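Local coordinates for bacteriocin immunity protein (Pseudomonas aeruginosa, PDB 4UHP), which binds the DNase of pyocin AP41 in an ultra-high-affinity complex and probably protects the producing cell from this toxin, at residues N5-Y10 against E47-P52; E14-I19 against T67-V72; I19-K24 against K36-L41. All coordinates share one frame; numbering follows the deposited sequence.

Contact 1 of 3, residues N5-Y10 against E47-P52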
ATOM      1  N   ASN D   5      10.210  15.051 -17.085  1.00 53.61           N
ATOM      2  CA  ASN D   5       9.729  14.109 -18.092  1.00 56.66           C
ATOM      3  C   ASN D   5      10.530  12.810 -18.121  1.00 53.01           C
ATOM      4  O   ASN D   5       9.966  11.729 -18.297  1.00 55.14           O
ATOM      5  CB  ASN D   5       9.752  14.756 -19.478  1.00 64.92           C
ATOM      6  CG  ASN D   5       8.836  15.958 -19.576  1.00 72.62           C
ATOM      7  OD1 ASN D   5       7.839  16.055 -18.861  1.00 73.71           O
ATOM      8  ND2 ASN D   5       9.168  16.883 -20.470  1.00 77.59           N
ATOM      9  N   ASN D   6      11.845  12.922 -17.955  1.00 47.85           N
ATOM     10  CA  ASN D   6      12.727  11.758 -17.961  1.00 44.38           C
ATOM     11  C   ASN D   6      13.619  11.722 -16.727  1.00 36.42           C
ATOM     12  O   ASN D   6      13.744  12.718 -16.015  1.00 36.64           O
ATOM     13  CB  ASN D   6      13.593  11.746 -19.222  1.00 49.10           C
ATOM     14  CG  ASN D   6      12.784  11.945 -20.488  1.00 56.89           C
ATOM     15  OD1 ASN D   6      12.193  11.003 -21.016  1.00 60.48           O
ATOM     16  ND2 ASN D   6      12.757  13.176 -20.984  1.00 59.14           N
ATOM     17  N   LEU D   7      14.244  10.575 -16.481  1.00 32.37           N
ATOM     18  CA  LEU D   7      15.119  10.421 -15.323  1.00 28.97           C
ATOM     19  C   LEU D   7      16.366  11.282 -15.470  1.00 31.96           C
ATOM     20  O   LEU D   7      16.870  11.832 -14.490  1.00 34.77           O
ATOM     21  CB  LEU D   7      15.526   8.961 -15.128  1.00 28.50           C
ATOM     22  CG  LEU D   7      16.323   8.742 -13.838  1.00 31.22           C
ATOM     23  CD1 LEU D   7      15.453   8.081 -12.778  1.00 29.67           C
ATOM     24  CD2 LEU D   7      17.608   7.964 -14.075  1.00 34.47           C
ATOM     25  N   SER D   8      16.854  11.400 -16.701  1.00 28.68           N
ATOM     26  CA  SER D   8      18.041  12.197 -16.989  1.00 34.89           C
ATOM     27  C   SER D   8      17.791  13.686 -16.756  1.00 36.91           C
ATOM     28  O   SER D   8      18.732  14.478 -16.715  1.00 38.69           O
ATOM     29  CB  SER D   8      18.509  11.959 -18.428  1.00 34.59           C
ATOM     30  OG  SER D   8      17.466  12.211 -19.352  1.00 38.26           O
ATOM     31  N   ASP D   9      16.523  14.062 -16.607  1.00 34.09           N
ATOM     32  CA  ASP D   9      16.173  15.437 -16.263  1.00 33.91           C
ATOM     33  C   ASP D   9      16.377  15.676 -14.768  1.00 34.12           C
ATOM     34  O   ASP D   9      16.362  16.816 -14.303  1.00 37.00           O
ATOM     35  CB  ASP D   9      14.724  15.750 -16.653  1.00 36.07           C
ATOM     36  CG  ASP D   9      14.483  15.667 -18.153  1.00 44.39           C
ATOM     37  OD1 ASP D   9      15.387  16.031 -18.935  1.00 38.86           O
ATOM     38  OD2 ASP D   9      13.381  15.234 -18.549  1.00 51.33           O
ATOM     39  N   TYR D  10      16.564  14.590 -14.022  1.00 33.96           N
ATOM     40  CA  TYR D  10      16.784  14.660 -12.581  1.00 33.06           C
ATOM     41  C   TYR D  10      18.258  14.558 -12.210  1.00 30.51           C
ATOM     42  O   TYR D  10      18.994  13.749 -12.773  1.00 25.51           O
ATOM     43  CB  TYR D  10      16.030  13.536 -11.861  1.00 34.24           C
ATOM     44  CG  TYR D  10      14.532  13.713 -11.753  1.00 35.74           C
ATOM     45  CD1 TYR D  10      13.983  14.567 -10.806  1.00 38.13           C
ATOM     46  CD2 TYR D  10      13.668  13.000 -12.572  1.00 38.21           C
ATOM     47  CE1 TYR D  10      12.615  14.722 -10.693  1.00 40.73           C
ATOM     48  CE2 TYR D  10      12.299  13.148 -12.466  1.00 42.74           C
ATOM     49  CZ  TYR D  10      11.778  14.009 -11.525  1.00 43.41           C
ATOM     50  OH  TYR D  10      10.415  14.163 -11.415  1.00 49.91           O
ATOM     51  N   GLU D  47       7.375   5.173 -14.247  1.00 31.64           N
ATOM     52  CA  GLU D  47       7.481   5.676 -15.609  1.00 38.01           C
ATOM     53  C   GLU D  47       8.910   6.066 -15.975  1.00 37.09           C
ATOM     54  O   GLU D  47       9.426   5.645 -17.010  1.00 34.39           O
ATOM     55  CB  GLU D  47       6.553   6.877 -15.799  1.00 43.69           C
ATOM     56  CG  GLU D  47       6.684   7.557 -17.152  1.00 56.49           C
ATOM     57  CD  GLU D  47       5.790   8.774 -17.275  1.00 63.78           C
ATOM     58  OE1 GLU D  47       4.881   8.931 -16.433  1.00 64.54           O
ATOM     59  OE2 GLU D  47       5.997   9.575 -18.211  1.00 69.36           O
ATOM     60  N   VAL D  48       9.550   6.863 -15.126  1.00 29.30           N
ATOM     61  CA  VAL D  48      10.850   7.435 -15.470  1.00 32.56           C
ATOM     62  C   VAL D  48      12.018   6.478 -15.227  1.00 27.61           C
ATOM     63  O   VAL D  48      13.048   6.583 -15.889  1.00 30.22           O
ATOM     64  CB  VAL D  48      11.115   8.745 -14.695  1.00 28.76           C
ATOM     65  CG1 VAL D  48      10.110   9.810 -15.099  1.00 35.63           C
ATOM     66  CG2 VAL D  48      11.077   8.506 -13.193  1.00 24.79           C
ATOM     67  N   THR D  49      11.866   5.549 -14.286  1.00 24.65           N
ATOM     68  CA  THR D  49      12.943   4.604 -13.996  1.00 26.57           C
ATOM     69  C   THR D  49      12.895   3.397 -14.923  1.00 27.61           C
ATOM     70  O   THR D  49      13.926   2.789 -15.216  1.00 25.06           O
ATOM     71  CB  THR D  49      12.894   4.093 -12.539  1.00 22.49           C
ATOM     72  OG1 THR D  49      11.720   3.292 -12.348  1.00 21.49           O
ATOM     73  CG2 THR D  49      12.900   5.259 -11.552  1.00 19.87           C
ATOM     74  N   SER D  50      11.686   3.052 -15.366  1.00 27.24           N
ATOM     75  CA  SER D  50      11.440   1.858 -16.177  1.00 29.34           C
ATOM     76  C   SER D  50      11.892   0.572 -15.480  1.00 25.36           C
ATOM     77  O   SER D  50      12.132  -0.441 -16.136  1.00 29.75           O
ATOM     78  CB  SER D  50      12.129   1.978 -17.545  1.00 29.50           C
ATOM     79  OG  SER D  50      11.498   2.952 -18.361  1.00 33.25           O
ATOM     80  N   HIS D  51      11.993   0.609 -14.154  1.00 23.65           N
ATOM     81  CA  HIS D  51      12.427  -0.553 -13.383  1.00 23.82           C
ATOM     82  C   HIS D  51      11.382  -1.667 -13.464  1.00 28.31           C
ATOM     83  O   HIS D  51      10.185  -1.401 -13.360  1.00 29.15           O
ATOM     84  CB  HIS D  51      12.685  -0.161 -11.922  1.00 21.06           C
ATOM     85  CG  HIS D  51      13.621  -1.083 -11.202  1.00 21.12           C
ATOM     86  ND1 HIS D  51      13.231  -2.308 -10.707  1.00 19.67           N
ATOM     87  CD2 HIS D  51      14.933  -0.954 -10.892  1.00 25.28           C
ATOM     88  CE1 HIS D  51      14.261  -2.896 -10.126  1.00 20.05           C
ATOM     89  NE2 HIS D  51      15.307  -2.095 -10.222  1.00 28.63           N
ATOM     90  N   PRO D  52      11.833  -2.918 -13.660  1.00 27.82           N
ATOM     91  CA  PRO D  52      10.946  -4.079 -13.811  1.00 24.25           C
ATOM     92  C   PRO D  52      10.083  -4.340 -12.580  1.00 24.69           C
ATOM     93  O   PRO D  52       8.945  -4.797 -12.712  1.00 28.51           O
ATOM     94  CB  PRO D  52      11.920  -5.243 -14.034  1.00 24.61           C
ATOM     95  CG  PRO D  52      13.188  -4.608 -14.483  1.00 29.07           C
ATOM     96  CD  PRO D  52      13.251  -3.294 -13.780  1.00 25.53           C
TER
HETATM   97  O   HOH W   1      13.898   8.153 -17.930  1.00 36.35           O
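Leu-7 meets the last turn of helix 31-49 with both ends of its side chain. Its CB lies 3.5 Å from the backbone O of Val-48. Its CD1 reaches CG2 of Thr-49 at 4.0 Å, and the two side chains pass each other at a slant. CG of Leu-7 is turned directly away from its own backbone N (chi1 -174°), which carries the branch toward this methyl. CD1 of Leu-7 approaches CG2 of Val-48 more loosely.

Val-48 points at the opposing segment but packs mainly on its backbone. Its CG1 lies 3.7 Å from O of Asn-5, and its CB faces the N of Leu-7. No direct hydrogen bond joins the segments. One water bridges them instead. It accepts from N of Leu-7 at 2.8 Å and donates to O of Val-48 at 2.7 Å, so a carbonyl at the helix end is satisfied.

The turn that carries Leu-7 is held from within. OD2 of Asp-9 accepts from N of Asn-6 at 2.8 Å and from ND2 of Asn-6 at 3.2 Å, both from the same face of the carboxylate plane. On the other side, OG1 of Thr-49 accepts from N of His-51 in an ST turn and also bonds O of Phe-45. Between Thr-49 and His-51, Ser-50 leaves the helix with positive phi.

Leu-7, Val-48 and Thr-49 all touch Phe-15 of helix 12-19. Leu-7 and Thr-49 also pack on Val-75 of helix 68-81. The contact therefore ties the N-terminal loop and the end of helix 31-49 to helix 12-19 and helix 68-81.

Contact 2 of 3, residues E14-I19 against T67-V72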
ATOM      1  N   GLU D  14      17.881  15.616  -6.554  1.00 35.29           N
ATOM      2  CA  GLU D  14      16.503  16.004  -6.852  1.00 33.84           C
ATOM      3  C   GLU D  14      15.560  14.809  -6.834  1.00 30.29           C
ATOM      4  O   GLU D  14      14.413  14.915  -6.398  1.00 28.17           O
ATOM      5  CB  GLU D  14      16.419  16.699  -8.209  1.00 35.35           C
ATOM      6  CG  GLU D  14      16.936  18.122  -8.219  1.00 38.77           C
ATOM      7  CD  GLU D  14      16.979  18.703  -9.617  1.00 40.95           C
ATOM      8  OE1 GLU D  14      16.869  17.922 -10.588  1.00 35.12           O
ATOM      9  OE2 GLU D  14      17.126  19.937  -9.745  1.00 46.22           O
ATOM     10  N   PHE D  15      16.046  13.674  -7.324  1.00 28.89           N
ATOM     11  CA  PHE D  15      15.244  12.461  -7.374  1.00 23.99           C
ATOM     12  C   PHE D  15      15.089  11.873  -5.976  1.00 28.61           C
ATOM     13  O   PHE D  15      14.024  11.367  -5.619  1.00 31.52           O
ATOM     14  CB  PHE D  15      15.877  11.443  -8.321  1.00 24.40           C
ATOM     15  CG  PHE D  15      14.989  10.278  -8.645  1.00 28.45           C
ATOM     16  CD1 PHE D  15      13.923  10.425  -9.517  1.00 32.17           C
ATOM     17  CD2 PHE D  15      15.228   9.032  -8.090  1.00 27.78           C
ATOM     18  CE1 PHE D  15      13.107   9.353  -9.824  1.00 31.13           C
ATOM     19  CE2 PHE D  15      14.417   7.956  -8.392  1.00 26.91           C
ATOM     20  CZ  PHE D  15      13.355   8.117  -9.261  1.00 28.88           C
ATOM     21  N   LEU D  16      16.159  11.956  -5.190  1.00 28.94           N
ATOM     22  CA  LEU D  16      16.136  11.532  -3.794  1.00 31.86           C
ATOM     23  C   LEU D  16      15.068  12.295  -3.018  1.00 33.44           C
ATOM     24  O   LEU D  16      14.420  11.747  -2.129  1.00 32.38           O
ATOM     25  CB  LEU D  16      17.508  11.742  -3.150  1.00 35.32           C
ATOM     26  CG  LEU D  16      17.638  11.385  -1.667  1.00 34.97           C
ATOM     27  CD1 LEU D  16      17.430   9.892  -1.453  1.00 32.75           C
ATOM     28  CD2 LEU D  16      18.987  11.827  -1.120  1.00 37.54           C
ATOM     29  N   GLU D  17      14.895  13.564  -3.375  1.00 34.67           N
ATOM     30  CA  GLU D  17      13.886  14.428  -2.770  1.00 35.32           C
ATOM     31  C   GLU D  17      12.481  13.850  -2.920  1.00 33.06           C
ATOM     32  O   GLU D  17      11.674  13.905  -1.989  1.00 36.45           O
ATOM     33  CB  GLU D  17      13.959  15.823  -3.396  1.00 43.25           C
ATOM     34  CG  GLU D  17      12.873  16.781  -2.951  1.00 54.25           C
ATOM     35  CD  GLU D  17      13.147  18.209  -3.378  1.00 60.16           C
ATOM     36  OE1 GLU D  17      14.099  18.425  -4.158  1.00 61.10           O
ATOM     37  OE2 GLU D  17      12.417  19.116  -2.926  1.00 63.90           O
ATOM     38  N   ILE D  18      12.196  13.294  -4.094  1.00 25.83           N
ATOM     39  CA  ILE D  18      10.908  12.663  -4.357  1.00 26.36           C
ATOM     40  C   ILE D  18      10.758  11.366  -3.568  1.00 28.12           C
ATOM     41  O   ILE D  18       9.698  11.095  -2.995  1.00 24.52           O
ATOM     42  CB  ILE D  18      10.724  12.362  -5.859  1.00 28.48           C
ATOM     43  CG1 ILE D  18      10.723  13.657  -6.671  1.00 31.86           C
ATOM     44  CG2 ILE D  18       9.441  11.587  -6.102  1.00 27.19           C
ATOM     45  CD1 ILE D  18      10.526  13.437  -8.152  1.00 36.49           C
ATOM     46  N   ILE D  19      11.823  10.569  -3.540  1.00 25.62           N
ATOM     47  CA  ILE D  19      11.792   9.277  -2.864  1.00 23.64           C
ATOM     48  C   ILE D  19      11.563   9.432  -1.358  1.00 24.71           C
ATOM     49  O   ILE D  19      10.861   8.629  -0.741  1.00 18.23           O
ATOM     50  CB  ILE D  19      13.092   8.490  -3.106  1.00 22.61           C
ATOM     51  CG1 ILE D  19      13.347   8.341  -4.607  1.00 23.15           C
ATOM     52  CG2 ILE D  19      13.014   7.121  -2.457  1.00 21.42           C
ATOM     53  CD1 ILE D  19      12.193   7.697  -5.352  1.00 19.37           C
ATOM     54  N   THR D  67      15.994   2.170   2.476  1.00 23.13           N
ATOM     55  CA  THR D  67      15.992   3.607   2.725  1.00 29.36           C
ATOM     56  C   THR D  67      15.941   4.372   1.405  1.00 27.52           C
ATOM     57  O   THR D  67      16.210   3.795   0.354  1.00 22.59           O
ATOM     58  CB  THR D  67      17.242   4.030   3.523  1.00 27.16           C
ATOM     59  OG1 THR D  67      18.403   3.888   2.696  1.00 28.68           O
ATOM     60  CG2 THR D  67      17.391   3.175   4.774  1.00 28.40           C
ATOM     61  N   PRO D  68      15.581   5.668   1.453  1.00 21.15           N
ATOM     62  CA  PRO D  68      15.582   6.498   0.242  1.00 20.70           C
ATOM     63  C   PRO D  68      16.885   6.395  -0.549  1.00 27.91           C
ATOM     64  O   PRO D  68      16.840   6.294  -1.773  1.00 24.93           O
ATOM     65  CB  PRO D  68      15.391   7.911   0.794  1.00 26.31           C
ATOM     66  CG  PRO D  68      14.572   7.707   2.031  1.00 27.45           C
ATOM     67  CD  PRO D  68      15.022   6.392   2.614  1.00 25.74           C
ATOM     68  N   GLU D  69      18.018   6.404   0.149  1.00 21.85           N
ATOM     69  CA  GLU D  69      19.327   6.269  -0.485  1.00 25.58           C
ATOM     70  C   GLU D  69      19.470   4.928  -1.205  1.00 26.97           C
ATOM     71  O   GLU D  69      20.028   4.861  -2.301  1.00 27.97           O
ATOM     72  CB  GLU D  69      20.439   6.422   0.557  1.00 30.80           C
ATOM     73  CG  GLU D  69      20.519   7.799   1.204  1.00 33.06           C
ATOM     74  CD  GLU D  69      21.249   8.815   0.342  1.00 39.19           C
ATOM     75  OE1 GLU D  69      21.625   8.474  -0.800  1.00 36.84           O
ATOM     76  OE2 GLU D  69      21.455   9.955   0.811  1.00 47.74           O
ATOM     77  N   GLY D  70      18.963   3.867  -0.583  1.00 21.34           N
ATOM     78  CA  GLY D  70      19.013   2.538  -1.168  1.00 20.98           C
ATOM     79  C   GLY D  70      18.154   2.417  -2.413  1.00 27.56           C
ATOM     80  O   GLY D  70      18.551   1.783  -3.392  1.00 26.90           O
ATOM     81  N   ILE D  71      16.970   3.024  -2.371  1.00 24.46           N
ATOM     82  CA  ILE D  71      16.064   3.044  -3.515  1.00 20.42           C
ATOM     83  C   ILE D  71      16.711   3.739  -4.713  1.00 24.84           C
ATOM     84  O   ILE D  71      16.681   3.229  -5.835  1.00 23.30           O
ATOM     85  CB  ILE D  71      14.743   3.751  -3.168  1.00 18.07           C
ATOM     86  CG1 ILE D  71      14.013   2.984  -2.061  1.00 19.66           C
ATOM     87  CG2 ILE D  71      13.868   3.878  -4.403  1.00 19.88           C
ATOM     88  CD1 ILE D  71      12.769   3.668  -1.552  1.00 19.88           C
ATOM     89  N   VAL D  72      17.296   4.905  -4.467  1.00 27.45           N
ATOM     90  CA  VAL D  72      17.992   5.644  -5.512  1.00 30.64           C
ATOM     91  C   VAL D  72      19.150   4.822  -6.073  1.00 28.44           C
ATOM     92  O   VAL D  72      19.350   4.763  -7.287  1.00 28.74           O
ATOM     93  CB  VAL D  72      18.518   6.998  -4.992  1.00 31.40           C
ATOM     94  CG1 VAL D  72      19.436   7.651  -6.016  1.00 29.63           C
ATOM     95  CG2 VAL D  72      17.357   7.919  -4.650  1.00 26.81           C
TER
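Pro-68, which packs on Leu-16 and Ile-19, opens helix 68-81 directly after its N-cap, Thr-67. OG1 of Thr-67 accepts a weak capping bond from N of Gly-70. CB of Pro-68 points toward helix 12-19 and lies 3.6 Å from CD1 of Leu-16, and the two side chains cross at a slant. The same CB is 4.1 Å from CG2 of Ile-19, so the proline carbon is shared by two residues one turn apart.

Glu-69 starts away from the other helix. A bend at chi2 (-81°) brings its carboxylate back over the edge of the contact. There OE2 lies 3.7 Å from CD2 of Leu-16. CD2 of Leu-16 thus meets the glutamate, while CD1 touches both Pro-68 and Val-72.

This is the crossing of the first and last helices in the four-helix fold of the colicin and pyocin immunity proteins. The short axes pass 9.3 Å apart, and their directions differ by 124°, so the helices cross steeply, nearer to perpendicular than to antiparallel.

Ile-71 comes next on the inner face. Its CD1 lies 3.6 Å from CG2 of Ile-19, and its CB and CG2 also touch that methyl. Phe-45 of helix 31-49 and Ile-58 of helix 56-59 touch Ile-71 too.

Val-72 works through CG2, which lies beside its backbone N. This methyl is 3.8 Å from CD1 of Leu-16 and 4.0 Å from CG1 of Ile-19. It also meets Phe-15 at the ring edge, near the ring plane, 4.2 Å from CD2. Beyond the helix pair, Phe-87 packs on both Phe-15 and Val-72.

Contact 3 of 3, residues I19-K24 against K36-L41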
ATOM      1  N   ILE D  19      11.823  10.569  -3.540  1.00 25.62           N
ATOM      2  CA  ILE D  19      11.792   9.277  -2.864  1.00 23.64           C
ATOM      3  C   ILE D  19      11.563   9.432  -1.358  1.00 24.71           C
ATOM      4  O   ILE D  19      10.861   8.629  -0.741  1.00 18.23           O
ATOM      5  CB  ILE D  19      13.092   8.490  -3.106  1.00 22.61           C
ATOM      6  CG1 ILE D  19      13.347   8.341  -4.607  1.00 23.15           C
ATOM      7  CG2 ILE D  19      13.014   7.121  -2.457  1.00 21.42           C
ATOM      8  CD1 ILE D  19      12.193   7.697  -5.352  1.00 19.37           C
ATOM      9  N   GLU D  20      12.136  10.481  -0.777  1.00 25.72           N
ATOM     10  CA  GLU D  20      11.985  10.743   0.651  1.00 29.23           C
ATOM     11  C   GLU D  20      10.519  10.939   1.037  1.00 30.05           C
ATOM     12  O   GLU D  20      10.134  10.721   2.186  1.00 23.03           O
ATOM     13  CB  GLU D  20      12.805  11.969   1.055  1.00 35.22           C
ATOM     14  CG  GLU D  20      14.305  11.723   1.085  1.00 42.03           C
ATOM     15  CD  GLU D  20      15.108  12.995   1.279  1.00 49.11           C
ATOM     16  OE1 GLU D  20      14.552  14.093   1.065  1.00 52.33           O
ATOM     17  OE2 GLU D  20      16.300  12.894   1.637  1.00 51.96           O
ATOM     18  N   GLU D  21       9.704  11.341   0.068  1.00 24.93           N
ATOM     19  CA  GLU D  21       8.293  11.603   0.315  1.00 29.24           C
ATOM     20  C   GLU D  21       7.526  10.301   0.566  1.00 23.87           C
ATOM     21  O   GLU D  21       6.398  10.318   1.058  1.00 26.99           O
ATOM     22  CB  GLU D  21       7.690  12.379  -0.862  1.00 34.98           C
ATOM     23  CG  GLU D  21       6.401  13.117  -0.539  1.00 41.63           C
ATOM     24  CD  GLU D  21       6.175  14.333  -1.425  1.00 40.36           C
ATOM     25  OE1 GLU D  21       7.134  14.780  -2.091  1.00 38.79           O
ATOM     26  OE2 GLU D  21       5.035  14.841  -1.457  1.00 39.52           O
ATOM     27  N   PHE D  22       8.150   9.172   0.242  1.00 23.58           N
ATOM     28  CA  PHE D  22       7.564   7.864   0.522  1.00 23.16           C
ATOM     29  C   PHE D  22       7.862   7.401   1.949  1.00 29.19           C
ATOM     30  O   PHE D  22       7.542   6.272   2.321  1.00 27.73           O
ATOM     31  CB  PHE D  22       8.072   6.825  -0.480  1.00 18.99           C
ATOM     32  CG  PHE D  22       7.599   7.061  -1.884  1.00 22.90           C
ATOM     33  CD1 PHE D  22       6.390   6.546  -2.318  1.00 25.24           C
ATOM     34  CD2 PHE D  22       8.360   7.805  -2.768  1.00 28.94           C
ATOM     35  CE1 PHE D  22       5.951   6.766  -3.608  1.00 29.42           C
ATOM     36  CE2 PHE D  22       7.926   8.028  -4.059  1.00 32.00           C
ATOM     37  CZ  PHE D  22       6.719   7.509  -4.480  1.00 31.19           C
ATOM     38  N   PHE D  23       8.468   8.278   2.743  1.00 22.83           N
ATOM     39  CA  PHE D  23       8.839   7.942   4.114  1.00 28.93           C
ATOM     40  C   PHE D  23       8.401   9.022   5.099  1.00 23.96           C
ATOM     41  O   PHE D  23       8.315   8.776   6.298  1.00 26.50           O
ATOM     42  CB  PHE D  23      10.351   7.728   4.223  1.00 26.88           C
ATOM     43  CG  PHE D  23      10.853   6.544   3.444  1.00 22.58           C
ATOM     44  CD1 PHE D  23      11.157   6.660   2.098  1.00 26.45           C
ATOM     45  CD2 PHE D  23      11.029   5.317   4.061  1.00 23.21           C
ATOM     46  CE1 PHE D  23      11.620   5.571   1.377  1.00 28.24           C
ATOM     47  CE2 PHE D  23      11.494   4.225   3.349  1.00 23.94           C
ATOM     48  CZ  PHE D  23      11.788   4.352   2.003  1.00 26.04           C
ATOM     49  N   LYS D  24       8.139  10.218   4.582  1.00 36.67           N
ATOM     50  CA  LYS D  24       7.734  11.353   5.405  1.00 36.08           C
ATOM     51  C   LYS D  24       6.632  12.142   4.715  1.00 35.18           C
ATOM     52  O   LYS D  24       6.422  12.008   3.509  1.00 34.69           O
ATOM     53  CB  LYS D  24       8.927  12.270   5.696  1.00 43.58           C
ATOM     54  CG  LYS D  24       9.110  13.389   4.678  1.00 51.98           C
ATOM     55  CD  LYS D  24      10.293  14.275   5.034  1.00 59.67           C
ATOM     56  CE  LYS D  24      11.507  13.950   4.177  1.00 60.96           C
ATOM     57  NZ  LYS D  24      12.489  15.069   4.142  1.00 64.06           N
ATOM     58  N   LYS D  36      -3.714  10.658  -3.398  1.00 32.58           N
ATOM     59  CA  LYS D  36      -3.686  10.925  -4.832  1.00 36.61           C
ATOM     60  C   LYS D  36      -2.348  11.526  -5.262  1.00 34.92           C
ATOM     61  O   LYS D  36      -1.922  11.349  -6.403  1.00 38.25           O
ATOM     62  CB  LYS D  36      -4.841  11.845  -5.234  1.00 43.99           C
ATOM     63  CG  LYS D  36      -6.217  11.243  -4.986  1.00 58.27           C
ATOM     64  CD  LYS D  36      -7.138  11.438  -6.179  1.00 69.09           C
ATOM     65  CE  LYS D  36      -7.951  10.182  -6.463  1.00 73.93           C
ATOM     66  NZ  LYS D  36      -7.259   9.273  -7.418  1.00 74.93           N
ATOM     67  N   ARG D  37      -1.683  12.229  -4.351  1.00 30.51           N
ATOM     68  CA  ARG D  37      -0.338  12.718  -4.632  1.00 32.25           C
ATOM     69  C   ARG D  37       0.654  11.560  -4.654  1.00 32.64           C
ATOM     70  O   ARG D  37       1.499  11.474  -5.544  1.00 26.96           O
ATOM     71  CB  ARG D  37       0.107  13.764  -3.606  1.00 33.94           C
ATOM     72  CG  ARG D  37       1.604  14.049  -3.672  1.00 35.71           C
ATOM     73  CD  ARG D  37       2.002  15.331  -2.963  1.00 36.77           C
ATOM     74  NE  ARG D  37       3.437  15.567  -3.096  1.00 38.93           N
ATOM     75  CZ  ARG D  37       4.003  16.175  -4.134  1.00 42.40           C
ATOM     76  NH1 ARG D  37       3.254  16.625  -5.132  1.00 47.27           N
ATOM     77  NH2 ARG D  37       5.317  16.337  -4.173  1.00 40.15           N
ATOM     78  N   MET D  38       0.551  10.670  -3.674  1.00 25.28           N
ATOM     79  CA  MET D  38       1.442   9.518  -3.620  1.00 23.29           C
ATOM     80  C   MET D  38       1.166   8.578  -4.793  1.00 28.99           C
ATOM     81  O   MET D  38       2.089   7.974  -5.341  1.00 27.04           O
ATOM     82  CB  MET D  38       1.303   8.788  -2.284  1.00 28.71           C
ATOM     83  CG  MET D  38       1.619   9.657  -1.072  1.00 23.79           C
ATOM     84  SD  MET D  38       3.153  10.605  -1.241  1.00 26.07           S
ATOM     85  CE  MET D  38       4.353   9.288  -1.410  1.00 24.49           C
ATOM     86  N   ASP D  39      -0.104   8.467  -5.185  1.00 25.67           N
ATOM     87  CA  ASP D  39      -0.472   7.723  -6.387  1.00 26.93           C
ATOM     88  C   ASP D  39       0.293   8.264  -7.593  1.00 28.97           C
ATOM     89  O   ASP D  39       0.869   7.503  -8.370  1.00 26.68           O
ATOM     90  CB  ASP D  39      -1.980   7.804  -6.643  1.00 30.05           C
ATOM     91  CG  ASP D  39      -2.785   6.901  -5.720  1.00 30.85           C
ATOM     92  OD1 ASP D  39      -2.218   6.396  -4.730  1.00 29.16           O
ATOM     93  OD2 ASP D  39      -3.991   6.702  -5.978  1.00 34.61           O
ATOM     94  N   LYS D  40       0.302   9.588  -7.729  1.00 27.79           N
ATOM     95  CA  LYS D  40       0.988  10.246  -8.834  1.00 31.69           C
ATOM     96  C   LYS D  40       2.497  10.011  -8.793  1.00 28.68           C
ATOM     97  O   LYS D  40       3.128   9.804  -9.829  1.00 27.50           O
ATOM     98  CB  LYS D  40       0.701  11.749  -8.822  1.00 34.93           C
ATOM     99  CG  LYS D  40       1.382  12.512  -9.949  1.00 44.09           C
ATOM    100  CD  LYS D  40       1.299  14.016  -9.748  1.00 47.87           C
ATOM    101  CE  LYS D  40       2.076  14.752 -10.828  1.00 52.74           C
ATOM    102  NZ  LYS D  40       2.066  16.225 -10.617  1.00 60.50           N
ATOM    103  N   LEU D  41       3.068  10.048  -7.593  1.00 23.87           N
ATOM    104  CA  LEU D  41       4.512   9.887  -7.431  1.00 27.24           C
ATOM    105  C   LEU D  41       4.956   8.462  -7.750  1.00 23.49           C
ATOM    106  O   LEU D  41       6.001   8.254  -8.369  1.00 25.16           O
ATOM    107  CB  LEU D  41       4.940  10.267  -6.013  1.00 25.24           C
ATOM    108  CG  LEU D  41       4.783  11.739  -5.622  1.00 26.98           C
ATOM    109  CD1 LEU D  41       5.336  11.979  -4.228  1.00 29.64           C
ATOM    110  CD2 LEU D  41       5.463  12.643  -6.638  1.00 28.19           C
TER
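Glu-21 and Arg-37 form a two-pronged salt bridge across the contact. NH2 of Arg-37 donates to OE1 of Glu-21 at 3.2 Å in a nearly straight bond (165°). It meets the syn side of OE1, and the oxygen lies in the guanidinium plane. NE of Arg-37 donates to OE2 of Glu-21. Their modelled separation of 2.4 Å is very short, so its exact length is doubtful. NH2 also makes a weak bond to OE2, so that oxygen is approached by two donors. The two flat groups are 31° apart, and the side chains cross at about a right angle. Both chains are extended: CG of Arg-37 turns away from its backbone N (chi1 166°), and the chain then runs straight out to NE.

Apolar groups pack beside the ion pair. CD1 of Leu-41 lies 3.8 Å from CD of Glu-21. CE of Met-38 is 3.4 Å from the backbone O of Glu-21. The same methyl sits over one face of the Phe-22 ring in a CH-pi contact, 3.9 Å from the centroid. Bends at chi2 and chi3 of Met-38 fold it back there. CB of Leu-41 meets CZ of Phe-22 obliquely at 3.6 Å.

In the turn, N of Phe-22 donates to O of Ile-19, and N of Phe-23 to O of Glu-20. O of Phe-22 accepts from a polar side chain of the other protein chain, and OD1 of Asp-39 makes a salt bridge to a basic side chain there. Aromatic side chains of that chain pack on Phe-22 and on Met-38. The contact thus joins the turn after helix 12-19 to helix 31-49 in the immunity-protein fold, at the face that meets the bound DNase.

How the contacts relate
The three contacts run through one small all-helical domain. Contacts 2 and 3 have centres about 11 Å apart and share Ile-19. They also touch where Phe-23 packs on Pro-68 and Ile-71. Contacts 1 and 2 have centres about 13 Å apart and touch at Phe-15 and where Tyr-10 packs on Ile-18. Contacts 1 and 3 have centres about 16 Å apart and do not touch, although both use helix 31-49. Along the chain, the segments of contacts 1 and 2 alternate. Contact 3 lies between the two segments of contact 1 and, apart from the shared Ile-19, of contact 2. Helix 12-19 is thus packed from several directions. Contact 3 faces the other protein chain, whereas contacts 1 and 2 have no part in that interface.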